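Local coordinates for putative uncharacterized protein (PDB 4KTB) that is of unknown function but, as a Nudix-family protein, may hydrolyse diadenosine tetraphosphate (Ap4A) asymmetrically, at residues A[45-48]-A[54-57]; A[137-142]-A[185-190]. One frame throughout, in Å; residues are numbered along the deposited sequence.

Contact 1. Residues A[45-48]-A[54-57]. With EDO (1,2-ethanediol), chain P.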
ATOM      1  N   VAL A  45       2.102 -11.216  10.797  1.00  8.90           N
ATOM      2  CA  VAL A  45       0.903 -11.392  11.608  1.00 12.59           C
ATOM      3  C   VAL A  45       0.121 -12.582  11.049  1.00 10.44           C
ATOM      4  O   VAL A  45      -0.394 -12.527   9.926  1.00  8.37           O
ATOM      5  CB  VAL A  45       0.036 -10.126  11.656  1.00 13.98           C
ATOM      6  CG1 VAL A  45      -1.329 -10.446  12.194  1.00 17.61           C
ATOM      7  CG2 VAL A  45       0.661  -9.081  12.539  1.00 14.56           C
ATOM      8  N   PRO A  46       0.060 -13.676  11.824  1.00 12.24           N
ATOM      9  CA  PRO A  46      -0.537 -14.907  11.296  1.00 14.05           C
ATOM     10  C   PRO A  46      -2.042 -14.907  11.505  1.00 12.04           C
ATOM     11  O   PRO A  46      -2.504 -14.719  12.644  1.00 11.13           O
ATOM     12  CB  PRO A  46       0.112 -16.008  12.152  1.00  9.67           C
ATOM     13  CG  PRO A  46       1.252 -15.306  12.921  1.00 11.92           C
ATOM     14  CD  PRO A  46       0.763 -13.913  13.094  1.00 12.46           C
ATOM     15  N   VAL A  47      -2.802 -15.114  10.432  1.00 13.33           N
ATOM     16  CA  VAL A  47      -4.254 -14.994  10.534  1.00 17.44           C
ATOM     17  C   VAL A  47      -5.024 -16.133   9.896  1.00 18.97           C
ATOM     18  O   VAL A  47      -4.536 -16.810   8.990  1.00 17.96           O
ATOM     19  CB  VAL A  47      -4.768 -13.672   9.922  1.00 16.65           C
ATOM     20  CG1 VAL A  47      -3.984 -12.484  10.441  1.00 16.89           C
ATOM     21  CG2 VAL A  47      -4.708 -13.721   8.401  1.00 14.25           C
ATOM     22  N   ARG A  48      -6.237 -16.333  10.399  1.00 18.78           N
ATOM     23  CA  ARG A  48      -7.209 -17.213   9.773  1.00 20.25           C
ATOM     24  C   ARG A  48      -8.192 -16.337   9.037  1.00 20.13           C
ATOM     25  O   ARG A  48      -8.702 -15.368   9.602  1.00 19.87           O
ATOM     26  CB  ARG A  48      -7.979 -18.017  10.824  1.00 20.56           C
ATOM     27  CG  ARG A  48      -7.195 -19.161  11.468  1.00 21.89           C
ATOM     28  CD  ARG A  48      -8.027 -19.877  12.516  1.00 25.02           C
ATOM     29  NE  ARG A  48      -7.306 -20.999  13.103  1.00 25.57           N
ATOM     30  CZ  ARG A  48      -7.647 -21.599  14.235  1.00 26.55           C
ATOM     31  NH1 ARG A  48      -8.706 -21.182  14.915  1.00 23.42           N
ATOM     32  NH2 ARG A  48      -6.923 -22.614  14.677  1.00 28.80           N
ATOM     33  N   ASP A  54     -11.539 -12.322   4.522  1.00 14.26           N
ATOM     34  CA  ASP A  54     -11.765 -11.547   5.729  1.00 14.26           C
ATOM     35  C   ASP A  54     -11.042 -12.150   6.934  1.00 14.00           C
ATOM     36  O   ASP A  54     -11.146 -13.341   7.200  1.00 19.63           O
ATOM     37  CB  ASP A  54     -13.256 -11.454   6.026  1.00 16.57           C
ATOM     38  CG  ASP A  54     -13.574 -10.354   6.997  1.00 24.57           C
ATOM     39  OD1 ASP A  54     -12.621  -9.729   7.507  1.00 25.88           O
ATOM     40  OD2 ASP A  54     -14.771 -10.109   7.256  1.00 29.12           O
ATOM     41  N   VAL A  55     -10.318 -11.322   7.668  1.00 13.05           N
ATOM     42  CA  VAL A  55      -9.592 -11.795   8.829  1.00 12.84           C
ATOM     43  C   VAL A  55     -10.578 -12.228   9.911  1.00 15.33           C
ATOM     44  O   VAL A  55     -11.370 -11.420  10.391  1.00 19.27           O
ATOM     45  CB  VAL A  55      -8.667 -10.714   9.390  1.00 16.40           C
ATOM     46  CG1 VAL A  55      -7.916 -11.254  10.588  1.00 14.86           C
ATOM     47  CG2 VAL A  55      -7.683 -10.248   8.337  1.00 13.02           C
ATOM     48  N   ILE A  56     -10.516 -13.510  10.274  1.00 14.89           N
ATOM     49  CA  ILE A  56     -11.414 -14.092  11.273  1.00 16.33           C
ATOM     50  C   ILE A  56     -10.728 -14.242  12.628  1.00 18.84           C
ATOM     51  O   ILE A  56     -11.311 -13.905  13.665  1.00 18.35           O
ATOM     52  CB  ILE A  56     -11.936 -15.465  10.837  1.00 17.51           C
ATOM     53  CG1 ILE A  56     -12.442 -15.419   9.394  1.00 17.66           C
ATOM     54  CG2 ILE A  56     -13.032 -15.930  11.787  1.00 19.18           C
ATOM     55  CD1 ILE A  56     -13.597 -14.436   9.182  1.00 27.58           C
ATOM     56  N   GLN A  57      -9.503 -14.773  12.617  1.00 17.47           N
ATOM     57  CA  GLN A  57      -8.665 -14.809  13.819  1.00 17.17           C
ATOM     58  C   GLN A  57      -7.205 -14.433  13.560  1.00 17.00           C
ATOM     59  O   GLN A  57      -6.733 -14.480  12.429  1.00 15.81           O
ATOM     60  CB  GLN A  57      -8.713 -16.178  14.500  1.00 17.91           C
ATOM     61  CG  GLN A  57      -9.998 -16.490  15.228  1.00 19.22           C
ATOM     62  CD  GLN A  57      -9.936 -17.850  15.869  1.00 21.58           C
ATOM     63  OE1 GLN A  57      -9.506 -18.825  15.244  1.00 25.08           O
ATOM     64  NE2 GLN A  57     -10.332 -17.922  17.130  1.00 21.32           N
TER
HETATM   65  C1  EDO P 212      -7.946 -22.220  18.058  1.00 31.86           C
HETATM   66  O1  EDO P 212      -8.322 -23.117  17.010  1.00 34.76           O
HETATM   67  C2  EDO P 212      -9.191 -21.639  18.718  1.00 31.99           C
HETATM   68  O2  EDO P 212     -10.007 -20.989  17.736  1.00 31.44           O
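Arg48 and Gln57 form an antiparallel, hydrogen-bonded pair near the turn end of the hairpin made by strands 39-49 and 55-64, and their side chains extend the pairing beyond the backbone. Arg48 N donates to Gln57 O at 2.8 Å. In return, Arg48 O is gripped twice, by Ile56 N at 2.7 Å, in the carbonyl plane, and by Gln57 N at 3.2 Å, tilted from that plane. Two residues thus stand opposite one, which defines a classic beta bulge, at the start of the return strand. Both long side chains leave the same face of the sheet and run side by side in the same direction. Each places CG anti to its carbonyl carbon (chi1 near -74°) and is extended beyond it. The guanidinium and amide planes differ by 35°, and Arg48 NH1 bonds to Gln57 OE1 from 29° out of the guanidinium plane; the modelled 2.5 Å is unusually short and its exact value doubtful. A 1,2-ethanediol, probably from the crystallisation liquor, bridges the two ends: its O1 sits 2.8 Å from Arg48 NH2, its O2 3.1 Å from Gln57 NE2. Replacing Gln57 with an alanine would probably leave Arg48 NH1 without its amide acceptor and the guanidinium freer to swing. Arg48 also makes a cation-pi contact with Trp157. Next to this pair, Val47 CB meets Val55 CG1 at 4.0 Å, the two side chains crossing at about a right angle.

Contact 2. Residues A[137-142]-A[185-190]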
ATOM      1  N   ALA A 137       6.610  -5.434   7.902  1.00  8.03           N
ATOM      2  CA  ALA A 137       5.571  -6.204   8.557  1.00  8.28           C
ATOM      3  C   ALA A 137       4.549  -6.654   7.545  1.00 10.50           C
ATOM      4  O   ALA A 137       4.149  -5.890   6.675  1.00  9.70           O
ATOM      5  CB  ALA A 137       4.917  -5.400   9.665  1.00  5.27           C
ATOM      6  N   TYR A 138       4.128  -7.905   7.657  1.00  5.54           N
ATOM      7  CA  TYR A 138       3.094  -8.403   6.776  1.00  5.87           C
ATOM      8  C   TYR A 138       2.036  -9.163   7.552  1.00 12.38           C
ATOM      9  O   TYR A 138       2.313  -9.767   8.580  1.00 13.98           O
ATOM     10  CB  TYR A 138       3.692  -9.313   5.701  1.00 11.10           C
ATOM     11  CG  TYR A 138       4.793  -8.694   4.869  1.00  6.59           C
ATOM     12  CD1 TYR A 138       6.094  -8.671   5.335  1.00  7.93           C
ATOM     13  CD2 TYR A 138       4.537  -8.158   3.612  1.00  8.27           C
ATOM     14  CE1 TYR A 138       7.111  -8.128   4.589  1.00  6.86           C
ATOM     15  CE2 TYR A 138       5.561  -7.605   2.847  1.00  7.91           C
ATOM     16  CZ  TYR A 138       6.848  -7.599   3.356  1.00  7.90           C
ATOM     17  OH  TYR A 138       7.891  -7.068   2.654  1.00  7.67           O
ATOM     18  N   ILE A 139       0.811  -9.113   7.050  1.00 13.44           N
ATOM     19  CA  ILE A 139      -0.232 -10.013   7.503  1.00 10.17           C
ATOM     20  C   ILE A 139      -0.136 -11.286   6.671  1.00 11.67           C
ATOM     21  O   ILE A 139      -0.216 -11.241   5.434  1.00 11.10           O
ATOM     22  CB  ILE A 139      -1.608  -9.408   7.265  1.00 10.75           C
ATOM     23  CG1 ILE A 139      -1.842  -8.231   8.207  1.00  7.80           C
ATOM     24  CG2 ILE A 139      -2.698 -10.436   7.471  1.00 15.06           C
ATOM     25  CD1 ILE A 139      -3.064  -7.429   7.841  1.00 18.24           C
ATOM     26  N   VAL A 140       0.015 -12.425   7.338  1.00  7.87           N
ATOM     27  CA  VAL A 140       0.164 -13.686   6.628  1.00 14.77           C
ATOM     28  C   VAL A 140      -0.952 -14.675   6.970  1.00 14.54           C
ATOM     29  O   VAL A 140      -1.031 -15.180   8.094  1.00 13.98           O
ATOM     30  CB  VAL A 140       1.531 -14.333   6.872  1.00 13.49           C
ATOM     31  CG1 VAL A 140       1.683 -15.554   5.967  1.00 12.84           C
ATOM     32  CG2 VAL A 140       2.667 -13.340   6.619  1.00 11.93           C
ATOM     33  N   PRO A 141      -1.848 -14.925   6.003  1.00 13.66           N
ATOM     34  CA  PRO A 141      -2.840 -15.947   6.309  1.00 16.08           C
ATOM     35  C   PRO A 141      -2.124 -17.281   6.256  1.00 15.53           C
ATOM     36  O   PRO A 141      -1.197 -17.442   5.450  1.00 12.72           O
ATOM     37  CB  PRO A 141      -3.853 -15.819   5.159  1.00 14.23           C
ATOM     38  CG  PRO A 141      -3.624 -14.425   4.594  1.00 10.24           C
ATOM     39  CD  PRO A 141      -2.136 -14.235   4.735  1.00 12.20           C
ATOM     40  N   VAL A 142      -2.503 -18.191   7.145  1.00 16.73           N
ATOM     41  CA  VAL A 142      -1.972 -19.544   7.110  1.00 16.26           C
ATOM     42  C   VAL A 142      -3.109 -20.456   6.760  1.00 18.23           C
ATOM     43  O   VAL A 142      -4.197 -20.348   7.331  1.00 14.53           O
ATOM     44  CB  VAL A 142      -1.360 -19.975   8.445  1.00 15.41           C
ATOM     45  CG1 VAL A 142       0.033 -19.413   8.572  1.00 15.56           C
ATOM     46  CG2 VAL A 142      -2.232 -19.514   9.592  1.00 15.95           C
ATOM     47  N   ALA A 185      -5.910  -2.729  11.744  1.00 18.17           N
ATOM     48  CA  ALA A 185      -6.351  -1.528  11.058  1.00 11.42           C
ATOM     49  C   ALA A 185      -6.209  -1.749   9.555  1.00 11.28           C
ATOM     50  O   ALA A 185      -7.150  -1.547   8.811  1.00 11.31           O
ATOM     51  CB  ALA A 185      -5.552  -0.333  11.500  1.00 12.33           C
ATOM     52  N   HIS A 186      -5.027  -2.182   9.120  1.00 11.09           N
ATOM     53  CA  HIS A 186      -4.778  -2.417   7.692  1.00  9.79           C
ATOM     54  C   HIS A 186      -5.820  -3.357   7.102  1.00 15.30           C
ATOM     55  O   HIS A 186      -6.307  -3.135   6.000  1.00 15.76           O
ATOM     56  CB  HIS A 186      -3.385  -3.000   7.457  1.00  8.68           C
ATOM     57  CG  HIS A 186      -3.054  -3.211   6.011  1.00 13.84           C
ATOM     58  ND1 HIS A 186      -2.935  -2.166   5.113  1.00 15.45           N
ATOM     59  CD2 HIS A 186      -2.810  -4.338   5.301  1.00 14.43           C
ATOM     60  CE1 HIS A 186      -2.626  -2.643   3.922  1.00  7.97           C
ATOM     61  NE2 HIS A 186      -2.549  -3.958   4.002  1.00 12.92           N
ATOM     62  N   ALA A 187      -6.164  -4.404   7.850  1.00 10.25           N
ATOM     63  CA  ALA A 187      -7.131  -5.408   7.394  1.00 10.78           C
ATOM     64  C   ALA A 187      -8.581  -4.918   7.480  1.00 18.86           C
ATOM     65  O   ALA A 187      -9.508  -5.585   7.030  1.00 22.83           O
ATOM     66  CB  ALA A 187      -6.959  -6.687   8.177  1.00 11.70           C
ATOM     67  N   GLY A 188      -8.769  -3.744   8.062  1.00 12.08           N
ATOM     68  CA  GLY A 188     -10.101  -3.216   8.267  1.00 28.06           C
ATOM     69  C   GLY A 188     -10.845  -3.988   9.336  1.00 27.82           C
ATOM     70  O   GLY A 188     -12.048  -4.207   9.234  1.00 15.00           O
ATOM     71  N   ARG A 189     -10.128  -4.402  10.372  1.00 13.73           N
ATOM     72  CA  ARG A 189     -10.734  -5.202  11.420  1.00 17.64           C
ATOM     73  C   ARG A 189     -10.248  -4.775  12.797  1.00 18.33           C
ATOM     74  O   ARG A 189     -10.225  -5.574  13.728  1.00 18.09           O
ATOM     75  CB  ARG A 189     -10.457  -6.690  11.173  1.00 17.33           C
ATOM     76  CG  ARG A 189     -11.217  -7.306   9.999  1.00 17.12           C
ATOM     77  CD  ARG A 189     -12.570  -7.823  10.438  1.00 22.63           C
ATOM     78  NE  ARG A 189     -13.441  -8.141   9.311  1.00 31.84           N
ATOM     79  CZ  ARG A 189     -14.649  -7.609   9.108  1.00 36.27           C
ATOM     80  NH1 ARG A 189     -15.153  -6.721   9.958  1.00 36.68           N
ATOM     81  NH2 ARG A 189     -15.358  -7.970   8.046  1.00 36.15           N
ATOM     82  N   LEU A 190      -9.849  -3.518  12.930  1.00 16.36           N
ATOM     83  CA  LEU A 190      -9.506  -3.004  14.252  1.00 18.67           C
ATOM     84  C   LEU A 190     -10.798  -2.791  15.043  1.00 16.22           C
ATOM     85  O   LEU A 190     -11.712  -2.148  14.552  1.00 16.80           O
ATOM     86  CB  LEU A 190      -8.744  -1.688  14.135  1.00 18.55           C
ATOM     87  CG  LEU A 190      -8.272  -1.048  15.439  1.00 20.29           C
ATOM     88  CD1 LEU A 190      -7.141  -1.860  16.077  1.00 16.14           C
ATOM     89  CD2 LEU A 190      -7.830   0.373  15.151  1.00 21.84           C
TER
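The imidazole of His186 meets Ile139 at its edge, close to the ring plane: the CD2 atom of His186 lies 4.0 Å from CD1 of Ile139, and neither face of the ring is used by strand segment 137-142. The same methyl, CD1 of Ile139, also lies 4.0 Å from CB of Ala187, so a single carbon at the end of one branch serves both partners and the contact is made through carbon atoms alone. Its reach comes from the torsions of Ile139, where CG1 is anti to the carbonyl carbon (chi1 -70°) and CD1 continues nearly straight on (chi2 169°). The backbones stay well apart, the nearest CA atoms, those of Ile139 and Ala187, being 8.3 Å from each other. This is the layered packing of helix against sheet seen in the alpha-beta-alpha sandwich of Nudix proteins. Ile139 faces helix 176-186 and also touches its Ala183, whereas Tyr138, the preceding residue on the strand, points away and packs on Val85 and Leu89 of helix 85-97. Just beyond the touching residues the chain leaves the helix through a Schellman motif: Gly188 takes a positive phi of 71°, and its N bonds back to Ala185 O at 2.8 Å. His186 has a further role at the edge of the subunit, since its backbone O accepts from Ser108 OG of the second subunit, and its side chain packs on Gln110 of that same neighbour.

How the contacts relate
Contacts 1 and 2 meet in one sheet, because strand 39-49 of the first lies beside strand 133-141 of the second, with Val45 O probably bonded to Val140 N. Both are partly buried, yet their chemistry differs. Contact 1 is held by backbone bonds and by a polar pair, of which Arg48 is exposed; contact 2 joins different layers through one methyl group. The smaller buried area of contact 2, 92 Å² against 274 Å², fits that sparse meeting. Two side-chain links tie the hairpin to the C-terminal end of helix 176-186 and the chain beyond it: Val55 packs on Ala187, and Asp54 forms a salt bridge with Arg189. Both contacts also reach the second subunit.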